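Local coordinates for protein lipopolysaccharide heptosyltransferase 2 (Escherichia coli, PDB 1PSW) that transfers the second heptose from ADP-heptose onto the heptosyl-Kdo2-lipid A module while the inner core of lipopolysaccharide is being built, at residues M16-Y21 / R47-N52; E68-G73 / P97-I102; T106-E111 / Y135-Y140. All coordinates share one frame; numbering follows the deposited sequence.

Contact 1 of 3, residues M16-Y21 / R47-N52; sequences MSQSLY and RMPEVN
Gln18 runs out from the helix across Met48, modelled as selenomethionine, at a slant, and ends beside the carboxylate of Glu50. Its chain is extended, with CG anti to the backbone N (chi1 -169°), a course that carries the amide off the helix toward the turn. At the root, Gln18 CB lies 4.0 Å from Met48 SE. One carbon further out, Gln18 CG touches the same selenium and also stands 3.6 Å from Glu50 OE1. Gln18 CD then passes 4.1 Å from Met48 CG, and the amide end arrives next to the carboxylate, the two planes turned well away from parallel. Glutamine suits this place through its long, flexible chain: its methylenes pack on the unbranched, polarisable methionine side chain (selenium here in place of sulfur) and span the distance to the turn. The bend of Glu50 at chi2 (76°) brings its carboxylate round to this side.

The second half of the contact belongs to Tyr21. Met48 SE approaches the edge of the ring, near its plane and 5.2 Å from the centroid, a Met-aromatic contact. Val51 CG2 lies 3.9 Å from Tyr21 CD2, and nearer the backbone Tyr21 CB meets Glu50 CB at 3.7 Å. Over the centre of one face of the ring sits the carbonyl oxygen of Ser17, one turn back in the same helix. A type I turn from Met48 to Val51, with Val51 N bonded to Met48 O (3.3 Å), presents Met48, Glu50 and Val51 to the helix together.

In the fold, helix 11-27 lies against the sheet here: Tyr21 also packs on Ile33 and Val35 of strand 32-37, and Val51 on Val35. The turn leads into strand 51-56, an outermost strand of the sheet, whose Asn52 pairs through its backbone with Ile33.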
HETATM    1  N   MSE A  16       2.359   4.684   1.331  1.00 19.73           N
HETATM    2  CA  MSE A  16       3.097   5.461   2.323  1.00 22.16           C
HETATM    3  C   MSE A  16       3.442   6.858   1.821  1.00 19.99           C
HETATM    4  O   MSE A  16       3.490   7.798   2.601  1.00 21.76           O
HETATM    5  CB  MSE A  16       4.408   4.764   2.713  1.00 27.61           C
HETATM    6  CG  MSE A  16       4.241   3.393   3.284  1.00 40.07           C
HETATM    7 SE   MSE A  16       2.933   3.404   4.659  1.00 56.01          SE
HETATM    8  CE  MSE A  16       3.931   4.348   5.963  1.00 45.24           C
ATOM      9  N   SER A  17       3.690   6.991   0.521  1.00 18.30           N
ATOM     10  CA  SER A  17       4.063   8.284  -0.028  1.00 17.29           C
ATOM     11  C   SER A  17       2.939   9.297   0.105  1.00 16.84           C
ATOM     12  O   SER A  17       3.173  10.502   0.013  1.00 16.66           O
ATOM     13  CB  SER A  17       4.502   8.157  -1.490  1.00 18.56           C
ATOM     14  OG  SER A  17       3.428   7.836  -2.354  1.00 18.98           O
ATOM     15  N   GLN A  18       1.718   8.832   0.346  1.00 16.30           N
ATOM     16  CA  GLN A  18       0.627   9.776   0.508  1.00 16.84           C
ATOM     17  C   GLN A  18       0.897  10.676   1.708  1.00 16.52           C
ATOM     18  O   GLN A  18       0.450  11.815   1.741  1.00 16.81           O
ATOM     19  CB  GLN A  18      -0.716   9.069   0.711  1.00 18.22           C
ATOM     20  CG  GLN A  18      -1.881  10.044   0.610  1.00 19.76           C
ATOM     21  CD  GLN A  18      -3.206   9.461   1.056  1.00 22.74           C
ATOM     22  OE1 GLN A  18      -4.270  10.034   0.800  1.00 25.01           O
ATOM     23  NE2 GLN A  18      -3.151   8.322   1.731  1.00 19.51           N
ATOM     24  N   SER A  19       1.617  10.168   2.704  1.00 16.62           N
ATOM     25  CA  SER A  19       1.923  10.978   3.882  1.00 17.11           C
ATOM     26  C   SER A  19       2.745  12.203   3.511  1.00 16.94           C
ATOM     27  O   SER A  19       2.581  13.269   4.109  1.00 16.07           O
ATOM     28  CB  SER A  19       2.680  10.161   4.927  1.00 16.83           C
ATOM     29  OG  SER A  19       1.815   9.228   5.546  1.00 19.45           O
ATOM     30  N   LEU A  20       3.643  12.053   2.544  1.00 16.25           N
ATOM     31  CA  LEU A  20       4.436  13.187   2.099  1.00 17.14           C
ATOM     32  C   LEU A  20       3.510  14.209   1.429  1.00 16.28           C
ATOM     33  O   LEU A  20       3.611  15.407   1.697  1.00 18.18           O
ATOM     34  CB  LEU A  20       5.528  12.744   1.110  1.00 15.55           C
ATOM     35  CG  LEU A  20       6.261  13.896   0.404  1.00 18.69           C
ATOM     36  CD1 LEU A  20       6.979  14.776   1.429  1.00 16.86           C
ATOM     37  CD2 LEU A  20       7.261  13.328  -0.598  1.00 16.99           C
ATOM     38  N   TYR A  21       2.612  13.737   0.564  1.00 15.72           N
ATOM     39  CA  TYR A  21       1.684  14.634  -0.135  1.00 17.90           C
ATOM     40  C   TYR A  21       0.788  15.376   0.857  1.00 17.63           C
ATOM     41  O   TYR A  21       0.550  16.579   0.709  1.00 18.96           O
ATOM     42  CB  TYR A  21       0.806  13.867  -1.141  1.00 18.69           C
ATOM     43  CG  TYR A  21       1.576  12.903  -2.034  1.00 20.82           C
ATOM     44  CD1 TYR A  21       2.915  13.130  -2.344  1.00 21.24           C
ATOM     45  CD2 TYR A  21       0.979  11.742  -2.528  1.00 20.42           C
ATOM     46  CE1 TYR A  21       3.650  12.225  -3.110  1.00 21.77           C
ATOM     47  CE2 TYR A  21       1.699  10.830  -3.300  1.00 20.27           C
ATOM     48  CZ  TYR A  21       3.038  11.079  -3.580  1.00 21.64           C
ATOM     49  OH  TYR A  21       3.774  10.174  -4.301  1.00 23.78           O
ATOM     50  N   ARG A  47      -7.170   7.796  -6.367  1.00 23.04           N
ATOM     51  CA  ARG A  47      -7.934   7.725  -5.132  1.00 21.69           C
ATOM     52  C   ARG A  47      -7.404   8.694  -4.080  1.00 22.97           C
ATOM     53  O   ARG A  47      -8.020   8.844  -3.025  1.00 24.21           O
ATOM     54  CB  ARG A  47      -7.928   6.295  -4.567  1.00 20.75           C
ATOM     55  CG  ARG A  47      -8.505   5.236  -5.484  1.00 21.39           C
ATOM     56  CD  ARG A  47      -9.944   5.539  -5.884  1.00 22.39           C
ATOM     57  NE  ARG A  47     -10.808   5.838  -4.741  1.00 22.25           N
ATOM     58  CZ  ARG A  47     -12.129   5.976  -4.837  1.00 24.27           C
ATOM     59  NH1 ARG A  47     -12.727   5.834  -6.016  1.00 23.23           N
ATOM     60  NH2 ARG A  47     -12.852   6.268  -3.768  1.00 20.11           N
HETATM   61  N   MSE A  48      -6.263   9.333  -4.357  1.00 23.33           N
HETATM   62  CA  MSE A  48      -5.646  10.293  -3.437  1.00 24.15           C
HETATM   63  C   MSE A  48      -5.989  11.721  -3.853  1.00 25.11           C
HETATM   64  O   MSE A  48      -5.593  12.178  -4.931  1.00 25.69           O
HETATM   65  CB  MSE A  48      -4.121  10.132  -3.438  1.00 25.69           C
HETATM   66  CG  MSE A  48      -3.632   8.786  -2.940  1.00 25.66           C
HETATM   67 SE   MSE A  48      -1.728   8.664  -3.096  1.00 36.49          SE
HETATM   68  CE  MSE A  48      -1.536   6.719  -3.253  1.00 27.72           C
ATOM     69  N   PRO A  49      -6.754  12.440  -3.014  1.00 25.77           N
ATOM     70  CA  PRO A  49      -7.143  13.820  -3.316  1.00 25.88           C
ATOM     71  C   PRO A  49      -5.991  14.826  -3.335  1.00 25.09           C
ATOM     72  O   PRO A  49      -6.111  15.904  -3.917  1.00 24.87           O
ATOM     73  CB  PRO A  49      -8.180  14.131  -2.235  1.00 26.18           C
ATOM     74  CG  PRO A  49      -7.720  13.303  -1.084  1.00 28.51           C
ATOM     75  CD  PRO A  49      -7.348  11.993  -1.743  1.00 25.71           C
ATOM     76  N   GLU A  50      -4.883  14.472  -2.694  1.00 22.71           N
ATOM     77  CA  GLU A  50      -3.720  15.350  -2.646  1.00 22.58           C
ATOM     78  C   GLU A  50      -2.987  15.414  -3.986  1.00 22.85           C
ATOM     79  O   GLU A  50      -2.219  16.347  -4.238  1.00 22.11           O
ATOM     80  CB  GLU A  50      -2.731  14.878  -1.572  1.00 23.54           C
ATOM     81  CG  GLU A  50      -3.282  14.816  -0.146  1.00 26.27           C
ATOM     82  CD  GLU A  50      -4.198  13.626   0.103  1.00 29.24           C
ATOM     83  OE1 GLU A  50      -4.092  12.610  -0.626  1.00 28.18           O
ATOM     84  OE2 GLU A  50      -5.014  13.699   1.049  1.00 32.25           O
ATOM     85  N   VAL A  51      -3.228  14.428  -4.843  1.00 21.96           N
ATOM     86  CA  VAL A  51      -2.563  14.363  -6.141  1.00 23.47           C
ATOM     87  C   VAL A  51      -3.318  15.084  -7.254  1.00 24.48           C
ATOM     88  O   VAL A  51      -4.478  14.788  -7.530  1.00 22.32           O
ATOM     89  CB  VAL A  51      -2.319  12.897  -6.555  1.00 22.22           C
ATOM     90  CG1 VAL A  51      -1.759  12.833  -7.969  1.00 21.18           C
ATOM     91  CG2 VAL A  51      -1.351  12.255  -5.574  1.00 21.85           C
ATOM     92  N   ASN A  52      -2.643  16.037  -7.886  1.00 26.72           N
ATOM     93  CA  ASN A  52      -3.240  16.808  -8.962  1.00 29.65           C
ATOM     94  C   ASN A  52      -3.340  15.996 -10.242  1.00 31.60           C
ATOM     95  O   ASN A  52      -4.417  15.870 -10.819  1.00 34.63           O
ATOM     96  CB  ASN A  52      -2.426  18.075  -9.233  1.00 28.60           C
ATOM     97  CG  ASN A  52      -2.960  18.868 -10.418  1.00 31.33           C
ATOM     98  OD1 ASN A  52      -4.132  19.247 -10.444  1.00 29.64           O
ATOM     99  ND2 ASN A  52      -2.099  19.125 -11.401  1.00 27.53           N
TER

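Contact 2 of 3, residues E68-G73 / P97-I102; sequences ERRKLG and PLFAGI. Unlike the reference sequence in segment 97-102: Leu98 (reference Phe).
One face of the Phe99 ring is covered by Arg70 CG, which stands 3.7 Å from the ring centroid and only 12° off the ring normal. This is a CH-pi contact made by a methylene, with the guanidinium plane inclined 64° to the ring. The first torsion of Arg70 (chi1 -77°), with CG anti to the carbonyl carbon, sets that methylene over the ring; the chain bends beyond it, at chi3. Arg69 O comes obliquely to the ring, 3.6 Å from Phe99 CD2, a carbonyl already engaged by Gly73 N in the helix, and Phe99 CE2 is 4.1 Å from Arg69 CB. The Arg69 guanidinium leads away from the contact.

Nearer the root of Phe99 the two backbones come close. The CA atoms of Gly73 and Ala100 are 4.4 Å apart, and a beta carbon on Gly73 would collide with Phe99 CB, which explains glycine at this position. Ala100 CA makes a bent CA-H...O contact with Gly73 O, 3.2 Å away, and small Ala100 tolerates such an approach. Gly101, the first residue to leave helical phi/psi, takes the positive-phi position of a Schellman motif, easy for glycine. Cutting Phe99 back to an alanine would probably leave Arg70 CG without its ring partner and open a gap beside Arg69 O and Arg70, though the close approach of CB to Gly73 would remain.

Helix 66-75 lies between strands 51-56 and 83-86 in the chain, and helix 95-99 between strands 83-86 and 104-108, so the contact joins consecutive helical connections of the parallel sheet. Pro97 and Ile102 tie its second segment to the strands, Pro97 touching Ala84 and Val86 and Ile102 touching Ala84 and Leu4.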
ATOM      1  N   GLU A  68      15.171   8.313 -23.962  1.00 53.41           N
ATOM      2  CA  GLU A  68      13.763   8.555 -23.671  1.00 53.20           C
ATOM      3  C   GLU A  68      13.612   9.431 -22.435  1.00 50.89           C
ATOM      4  O   GLU A  68      12.822  10.373 -22.427  1.00 50.73           O
ATOM      5  CB  GLU A  68      13.045   7.228 -23.443  1.00 55.91           C
ATOM      6  CG  GLU A  68      13.197   6.244 -24.583  1.00 59.56           C
ATOM      7  CD  GLU A  68      12.712   4.860 -24.213  1.00 62.59           C
ATOM      8  OE1 GLU A  68      11.505   4.711 -23.930  1.00 64.19           O
ATOM      9  OE2 GLU A  68      13.540   3.921 -24.199  1.00 63.92           O
ATOM     10  N   ARG A  69      14.369   9.109 -21.390  1.00 48.73           N
ATOM     11  CA  ARG A  69      14.319   9.871 -20.151  1.00 46.36           C
ATOM     12  C   ARG A  69      14.566  11.351 -20.407  1.00 45.00           C
ATOM     13  O   ARG A  69      13.923  12.208 -19.800  1.00 42.94           O
ATOM     14  CB  ARG A  69      15.353   9.346 -19.152  1.00 46.46           C
ATOM     15  CG  ARG A  69      14.972   8.032 -18.496  1.00 48.35           C
ATOM     16  CD  ARG A  69      15.798   7.784 -17.240  1.00 48.94           C
ATOM     17  NE  ARG A  69      15.206   6.743 -16.405  1.00 51.38           N
ATOM     18  CZ  ARG A  69      15.182   5.454 -16.721  1.00 52.97           C
ATOM     19  NH1 ARG A  69      15.724   5.036 -17.858  1.00 55.66           N
ATOM     20  NH2 ARG A  69      14.601   4.582 -15.907  1.00 54.51           N
ATOM     21  N   ARG A  70      15.502  11.650 -21.305  1.00 44.55           N
ATOM     22  CA  ARG A  70      15.811  13.038 -21.633  1.00 44.83           C
ATOM     23  C   ARG A  70      14.625  13.701 -22.326  1.00 43.53           C
ATOM     24  O   ARG A  70      14.254  14.828 -21.992  1.00 42.84           O
ATOM     25  CB  ARG A  70      17.061  13.123 -22.521  1.00 46.90           C
ATOM     26  CG  ARG A  70      18.369  12.934 -21.759  1.00 50.52           C
ATOM     27  CD  ARG A  70      19.601  12.927 -22.665  1.00 53.83           C
ATOM     28  NE  ARG A  70      19.824  14.194 -23.363  1.00 56.60           N
ATOM     29  CZ  ARG A  70      19.304  14.504 -24.548  1.00 57.84           C
ATOM     30  NH1 ARG A  70      18.523  13.639 -25.181  1.00 58.75           N
ATOM     31  NH2 ARG A  70      19.572  15.677 -25.109  1.00 58.65           N
ATOM     32  N   LYS A  71      14.028  12.999 -23.283  1.00 42.72           N
ATOM     33  CA  LYS A  71      12.873  13.529 -24.004  1.00 42.35           C
ATOM     34  C   LYS A  71      11.724  13.754 -23.027  1.00 40.05           C
ATOM     35  O   LYS A  71      11.064  14.793 -23.055  1.00 39.24           O
ATOM     36  CB  LYS A  71      12.428  12.560 -25.104  1.00 44.60           C
ATOM     37  CG  LYS A  71      13.437  12.370 -26.226  1.00 48.58           C
ATOM     38  CD  LYS A  71      12.896  11.438 -27.301  1.00 50.71           C
ATOM     39  CE  LYS A  71      13.924  11.186 -28.397  1.00 52.41           C
ATOM     40  NZ  LYS A  71      13.415  10.244 -29.440  1.00 53.40           N
ATOM     41  N   LEU A  72      11.490  12.771 -22.165  1.00 38.86           N
ATOM     42  CA  LEU A  72      10.431  12.868 -21.169  1.00 37.71           C
ATOM     43  C   LEU A  72      10.686  14.082 -20.285  1.00 36.30           C
ATOM     44  O   LEU A  72       9.796  14.901 -20.066  1.00 36.15           O
ATOM     45  CB  LEU A  72      10.396  11.602 -20.312  1.00 37.79           C
ATOM     46  CG  LEU A  72       9.399  11.585 -19.153  1.00 38.50           C
ATOM     47  CD1 LEU A  72       7.974  11.673 -19.689  1.00 39.05           C
ATOM     48  CD2 LEU A  72       9.585  10.313 -18.340  1.00 37.98           C
ATOM     49  N   GLY A  73      11.913  14.192 -19.785  1.00 35.26           N
ATOM     50  CA  GLY A  73      12.268  15.307 -18.929  1.00 35.61           C
ATOM     51  C   GLY A  73      12.112  16.653 -19.610  1.00 36.85           C
ATOM     52  O   GLY A  73      11.654  17.619 -18.997  1.00 37.07           O
ATOM     53  N   PRO A  97      13.983  14.586 -13.153  1.00 30.74           N
ATOM     54  CA  PRO A  97      13.912  15.918 -12.542  1.00 31.38           C
ATOM     55  C   PRO A  97      15.015  16.864 -13.007  1.00 32.67           C
ATOM     56  O   PRO A  97      14.793  18.069 -13.162  1.00 31.85           O
ATOM     57  CB  PRO A  97      14.004  15.616 -11.050  1.00 30.15           C
ATOM     58  CG  PRO A  97      13.331  14.295 -10.948  1.00 31.12           C
ATOM     59  CD  PRO A  97      13.919  13.542 -12.117  1.00 30.54           C
ATOM     60  N   LEU A  98      16.207  16.323 -13.226  1.00 33.82           N
ATOM     61  CA  LEU A  98      17.325  17.143 -13.676  1.00 35.46           C
ATOM     62  C   LEU A  98      17.082  17.613 -15.108  1.00 34.16           C
ATOM     63  O   LEU A  98      17.208  18.799 -15.403  1.00 35.04           O
ATOM     64  CB  LEU A  98      18.632  16.347 -13.597  1.00 36.91           C
ATOM     65  CG  LEU A  98      19.914  17.101 -13.973  1.00 39.92           C
ATOM     66  CD1 LEU A  98      20.061  18.348 -13.112  1.00 41.38           C
ATOM     67  CD2 LEU A  98      21.110  16.183 -13.780  1.00 40.80           C
ATOM     68  N   PHE A  99      16.723  16.682 -15.987  1.00 33.66           N
ATOM     69  CA  PHE A  99      16.458  17.015 -17.382  1.00 35.55           C
ATOM     70  C   PHE A  99      15.307  18.012 -17.507  1.00 36.33           C
ATOM     71  O   PHE A  99      15.243  18.780 -18.469  1.00 36.21           O
ATOM     72  CB  PHE A  99      16.123  15.757 -18.187  1.00 35.85           C
ATOM     73  CG  PHE A  99      17.208  14.712 -18.169  1.00 38.67           C
ATOM     74  CD1 PHE A  99      18.554  15.076 -18.215  1.00 40.33           C
ATOM     75  CD2 PHE A  99      16.884  13.361 -18.135  1.00 37.42           C
ATOM     76  CE1 PHE A  99      19.558  14.109 -18.232  1.00 40.34           C
ATOM     77  CE2 PHE A  99      17.878  12.388 -18.152  1.00 39.65           C
ATOM     78  CZ  PHE A  99      19.220  12.762 -18.199  1.00 39.84           C
ATOM     79  N   ALA A 100      14.400  17.992 -16.535  1.00 35.16           N
ATOM     80  CA  ALA A 100      13.253  18.888 -16.533  1.00 34.43           C
ATOM     81  C   ALA A 100      13.666  20.307 -16.161  1.00 34.64           C
ATOM     82  O   ALA A 100      12.879  21.242 -16.287  1.00 34.21           O
ATOM     83  CB  ALA A 100      12.198  18.379 -15.556  1.00 35.57           C
ATOM     84  N   GLY A 101      14.902  20.463 -15.694  1.00 34.39           N
ATOM     85  CA  GLY A 101      15.388  21.777 -15.317  1.00 34.13           C
ATOM     86  C   GLY A 101      14.821  22.297 -14.010  1.00 34.45           C
ATOM     87  O   GLY A 101      14.790  23.505 -13.778  1.00 34.80           O
ATOM     88  N   ILE A 102      14.371  21.392 -13.148  1.00 34.03           N
ATOM     89  CA  ILE A 102      13.806  21.790 -11.859  1.00 33.63           C
ATOM     90  C   ILE A 102      14.921  22.257 -10.924  1.00 34.46           C
ATOM     91  O   ILE A 102      15.876  21.523 -10.672  1.00 33.15           O
ATOM     92  CB  ILE A 102      13.040  20.618 -11.219  1.00 34.18           C
ATOM     93  CG1 ILE A 102      12.003  20.092 -12.216  1.00 32.52           C
ATOM     94  CG2 ILE A 102      12.361  21.076  -9.935  1.00 32.86           C
ATOM     95  CD1 ILE A 102      11.345  18.788 -11.810  1.00 34.12           C
TER

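Contact 3 of 3, residues T106-E111 / Y135-Y140; sequences TGWRGE and YIALAY
Leu138 lays its CD2 methyl over the five-membered ring of Trp108, 3.7 Å from the centroid and 23° off the ring normal. The methyl is displaced toward the rim on the nitrogen side, which puts Leu138 CD2 3.5 Å from Trp108 NE1. With CG anti to the carbonyl carbon (chi1 -61°) and CD2 set against the indole, Leu138 CD1 also comes within 4.0 Å of Trp108 CD1, and the branched end of leucine spreads over the pyrrole part. On the benzo side, Ala137 CB meets Trp108 CZ2 at 4.1 Å. Two residues earlier in the strand, Thr106 CG2 reaches Leu138 CD2 at 4.2 Å, while Gly107 CA lies 4.3 Å from Leu138 CD2.

A second shell fixes these groups. Trp108 NE1 is hydrogen-bonded to the carbonyl of Arg134, just ahead of segment 135-140, so the indole is tied to the helix it packs against; Trp128 meets it edge-to-face. Thr106 OG1 bonds to Asp119, which is consistent with the methyl being kept on the Leu138 side. Backbone bonds of Thr106 to Ala84 and Val86, and of Gly107 to Arg121, keep the strand in the sheet.

Chemically, the meeting surface is apolar, a CH-pi contact and methyl packing, whereas the polar atoms of Trp108 and Thr106 find partners outside it. The indole N-H and the hydroxyl of buried Thr106 are thereby satisfied, and these directional bonds are likely to fix the orientation of groups that otherwise meet by dispersion alone.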
ATOM      1  N   THR A 106      14.874  17.229  -4.239  1.00 32.73           N
ATOM      2  CA  THR A 106      15.097  16.592  -2.937  1.00 31.29           C
ATOM      3  C   THR A 106      14.899  15.078  -2.897  1.00 30.17           C
ATOM      4  O   THR A 106      14.098  14.523  -3.646  1.00 27.65           O
ATOM      5  CB  THR A 106      14.158  17.198  -1.877  1.00 32.02           C
ATOM      6  OG1 THR A 106      14.243  18.628  -1.922  1.00 32.98           O
ATOM      7  CG2 THR A 106      14.540  16.708  -0.483  1.00 31.38           C
ATOM      8  N   GLY A 107      15.625  14.422  -1.994  1.00 28.94           N
ATOM      9  CA  GLY A 107      15.514  12.983  -1.841  1.00 28.24           C
ATOM     10  C   GLY A 107      16.631  12.411  -0.993  1.00 28.92           C
ATOM     11  O   GLY A 107      17.665  13.054  -0.814  1.00 29.89           O
ATOM     12  N   TRP A 108      16.428  11.215  -0.447  1.00 27.98           N
ATOM     13  CA  TRP A 108      17.479  10.600   0.357  1.00 27.17           C
ATOM     14  C   TRP A 108      18.602  10.211  -0.596  1.00 27.59           C
ATOM     15  O   TRP A 108      18.365   9.965  -1.776  1.00 25.92           O
ATOM     16  CB  TRP A 108      16.954   9.371   1.103  1.00 26.23           C
ATOM     17  CG  TRP A 108      15.902   9.719   2.110  1.00 25.28           C
ATOM     18  CD1 TRP A 108      14.546   9.642   1.948  1.00 24.21           C
ATOM     19  CD2 TRP A 108      16.119  10.254   3.424  1.00 24.42           C
ATOM     20  NE1 TRP A 108      13.907  10.095   3.080  1.00 22.85           N
ATOM     21  CE2 TRP A 108      14.849  10.477   4.000  1.00 23.59           C
ATOM     22  CE3 TRP A 108      17.267  10.567   4.172  1.00 25.68           C
ATOM     23  CZ2 TRP A 108      14.690  11.000   5.283  1.00 23.52           C
ATOM     24  CZ3 TRP A 108      17.107  11.087   5.455  1.00 26.24           C
ATOM     25  CH2 TRP A 108      15.826  11.297   5.995  1.00 26.32           C
ATOM     26  N   ARG A 109      19.823  10.167  -0.084  1.00 28.19           N
ATOM     27  CA  ARG A 109      20.981   9.837  -0.905  1.00 29.65           C
ATOM     28  C   ARG A 109      20.799   8.606  -1.791  1.00 29.87           C
ATOM     29  O   ARG A 109      21.149   8.637  -2.968  1.00 29.63           O
ATOM     30  CB  ARG A 109      22.215   9.669  -0.018  1.00 30.58           C
ATOM     31  CG  ARG A 109      23.520   9.549  -0.783  1.00 32.65           C
ATOM     32  CD  ARG A 109      24.709   9.691   0.152  1.00 33.78           C
ATOM     33  NE  ARG A 109      24.753   8.640   1.164  1.00 35.33           N
ATOM     34  CZ  ARG A 109      25.640   8.601   2.154  1.00 35.73           C
ATOM     35  NH1 ARG A 109      26.550   9.558   2.261  1.00 35.56           N
ATOM     36  NH2 ARG A 109      25.618   7.608   3.033  1.00 35.04           N
ATOM     37  N   GLY A 110      20.252   7.528  -1.239  1.00 30.93           N
ATOM     38  CA  GLY A 110      20.054   6.326  -2.034  1.00 33.15           C
ATOM     39  C   GLY A 110      21.338   5.854  -2.695  1.00 34.53           C
ATOM     40  O   GLY A 110      22.352   5.688  -2.021  1.00 34.27           O
ATOM     41  N   GLU A 111      21.305   5.643  -4.011  1.00 36.59           N
ATOM     42  CA  GLU A 111      22.488   5.194  -4.740  1.00 39.19           C
ATOM     43  C   GLU A 111      23.398   6.356  -5.118  1.00 38.88           C
ATOM     44  O   GLU A 111      23.613   6.625  -6.301  1.00 39.20           O
ATOM     45  CB  GLU A 111      22.096   4.452  -6.017  1.00 41.02           C
ATOM     46  CG  GLU A 111      21.112   3.322  -5.822  1.00 44.39           C
ATOM     47  CD  GLU A 111      20.981   2.453  -7.063  1.00 46.81           C
ATOM     48  OE1 GLU A 111      21.007   3.003  -8.188  1.00 45.45           O
ATOM     49  OE2 GLU A 111      20.837   1.221  -6.912  1.00 49.16           O
ATOM     50  N   TYR A 135       9.553   9.470   4.541  1.00 18.38           N
ATOM     51  CA  TYR A 135       8.904  10.203   3.455  1.00 17.67           C
ATOM     52  C   TYR A 135       8.492  11.584   3.935  1.00 17.22           C
ATOM     53  O   TYR A 135       8.747  12.587   3.275  1.00 16.68           O
ATOM     54  CB  TYR A 135       7.662   9.464   2.942  1.00 19.03           C
ATOM     55  CG  TYR A 135       7.966   8.315   2.011  1.00 21.63           C
ATOM     56  CD1 TYR A 135       9.147   8.283   1.265  1.00 22.41           C
ATOM     57  CD2 TYR A 135       7.054   7.276   1.841  1.00 23.42           C
ATOM     58  CE1 TYR A 135       9.408   7.245   0.376  1.00 23.50           C
ATOM     59  CE2 TYR A 135       7.307   6.237   0.953  1.00 24.84           C
ATOM     60  CZ  TYR A 135       8.490   6.230   0.222  1.00 25.15           C
ATOM     61  OH  TYR A 135       8.747   5.204  -0.662  1.00 24.77           O
ATOM     62  N   ILE A 136       7.848  11.621   5.095  1.00 16.15           N
ATOM     63  CA  ILE A 136       7.382  12.869   5.678  1.00 17.00           C
ATOM     64  C   ILE A 136       8.523  13.864   5.897  1.00 18.67           C
ATOM     65  O   ILE A 136       8.372  15.047   5.628  1.00 18.88           O
ATOM     66  CB  ILE A 136       6.655  12.608   7.022  1.00 16.33           C
ATOM     67  CG1 ILE A 136       5.305  11.929   6.756  1.00 15.47           C
ATOM     68  CG2 ILE A 136       6.485  13.907   7.790  1.00 13.22           C
ATOM     69  CD1 ILE A 136       4.563  11.479   8.018  1.00 16.23           C
ATOM     70  N   ALA A 137       9.661  13.379   6.383  1.00 19.22           N
ATOM     71  CA  ALA A 137      10.817  14.236   6.645  1.00 20.59           C
ATOM     72  C   ALA A 137      11.272  15.056   5.434  1.00 21.16           C
ATOM     73  O   ALA A 137      11.824  16.151   5.592  1.00 22.02           O
ATOM     74  CB  ALA A 137      11.979  13.399   7.156  1.00 17.67           C
ATOM     75  N   LEU A 138      11.045  14.538   4.230  1.00 20.67           N
ATOM     76  CA  LEU A 138      11.471  15.245   3.022  1.00 20.75           C
ATOM     77  C   LEU A 138      10.746  16.563   2.772  1.00 22.20           C
ATOM     78  O   LEU A 138      11.240  17.416   2.038  1.00 22.52           O
ATOM     79  CB  LEU A 138      11.318  14.346   1.795  1.00 20.38           C
ATOM     80  CG  LEU A 138      12.137  13.052   1.796  1.00 20.87           C
ATOM     81  CD1 LEU A 138      11.881  12.309   0.493  1.00 19.20           C
ATOM     82  CD2 LEU A 138      13.626  13.356   1.955  1.00 21.02           C
ATOM     83  N   ALA A 139       9.578  16.729   3.384  1.00 21.77           N
ATOM     84  CA  ALA A 139       8.797  17.946   3.214  1.00 23.97           C
ATOM     85  C   ALA A 139       9.360  19.089   4.054  1.00 25.93           C
ATOM     86  O   ALA A 139       8.901  20.226   3.950  1.00 28.05           O
ATOM     87  CB  ALA A 139       7.341  17.691   3.594  1.00 21.41           C
ATOM     88  N   TYR A 140      10.347  18.787   4.890  1.00 26.48           N
ATOM     89  CA  TYR A 140      10.952  19.804   5.740  1.00 28.33           C
ATOM     90  C   TYR A 140      12.363  20.153   5.291  1.00 29.83           C
ATOM     91  O   TYR A 140      13.020  19.372   4.594  1.00 29.89           O
ATOM     92  CB  TYR A 140      10.957  19.324   7.195  1.00 26.01           C
ATOM     93  CG  TYR A 140       9.560  19.145   7.745  1.00 24.53           C
ATOM     94  CD1 TYR A 140       8.813  20.239   8.173  1.00 22.30           C
ATOM     95  CD2 TYR A 140       8.961  17.885   7.783  1.00 22.87           C
ATOM     96  CE1 TYR A 140       7.501  20.084   8.625  1.00 20.67           C
ATOM     97  CE2 TYR A 140       7.654  17.719   8.231  1.00 21.07           C
ATOM     98  CZ  TYR A 140       6.931  18.820   8.651  1.00 21.66           C
ATOM     99  OH  TYR A 140       5.646  18.640   9.108  1.00 21.15           O
TER

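How the contacts relate
All three contacts belong to the N-terminal parallel sheet and its flanking elements, one of the two Rossmann-like halves of this GT-B enzyme. They come in series along the chain. Contact 1 joins helix 11-27 to the start of edge strand 51-56; contact 2, centres about 23 Å apart, follows with helices 66-75 and 95-99; contact 3 takes up strand 104-108 and helix 131-137. Contacts 2 and 3, centres about 20 Å apart, are joined through the sequence, with no other touch. Contacts 1 and 3, centres about 16 Å apart, meet where Leu20 CD1 lies 3.4 Å from Tyr135 O, so helices 11-27 and 131-137 pack directly together. The three thus hold helices and strands together within this half.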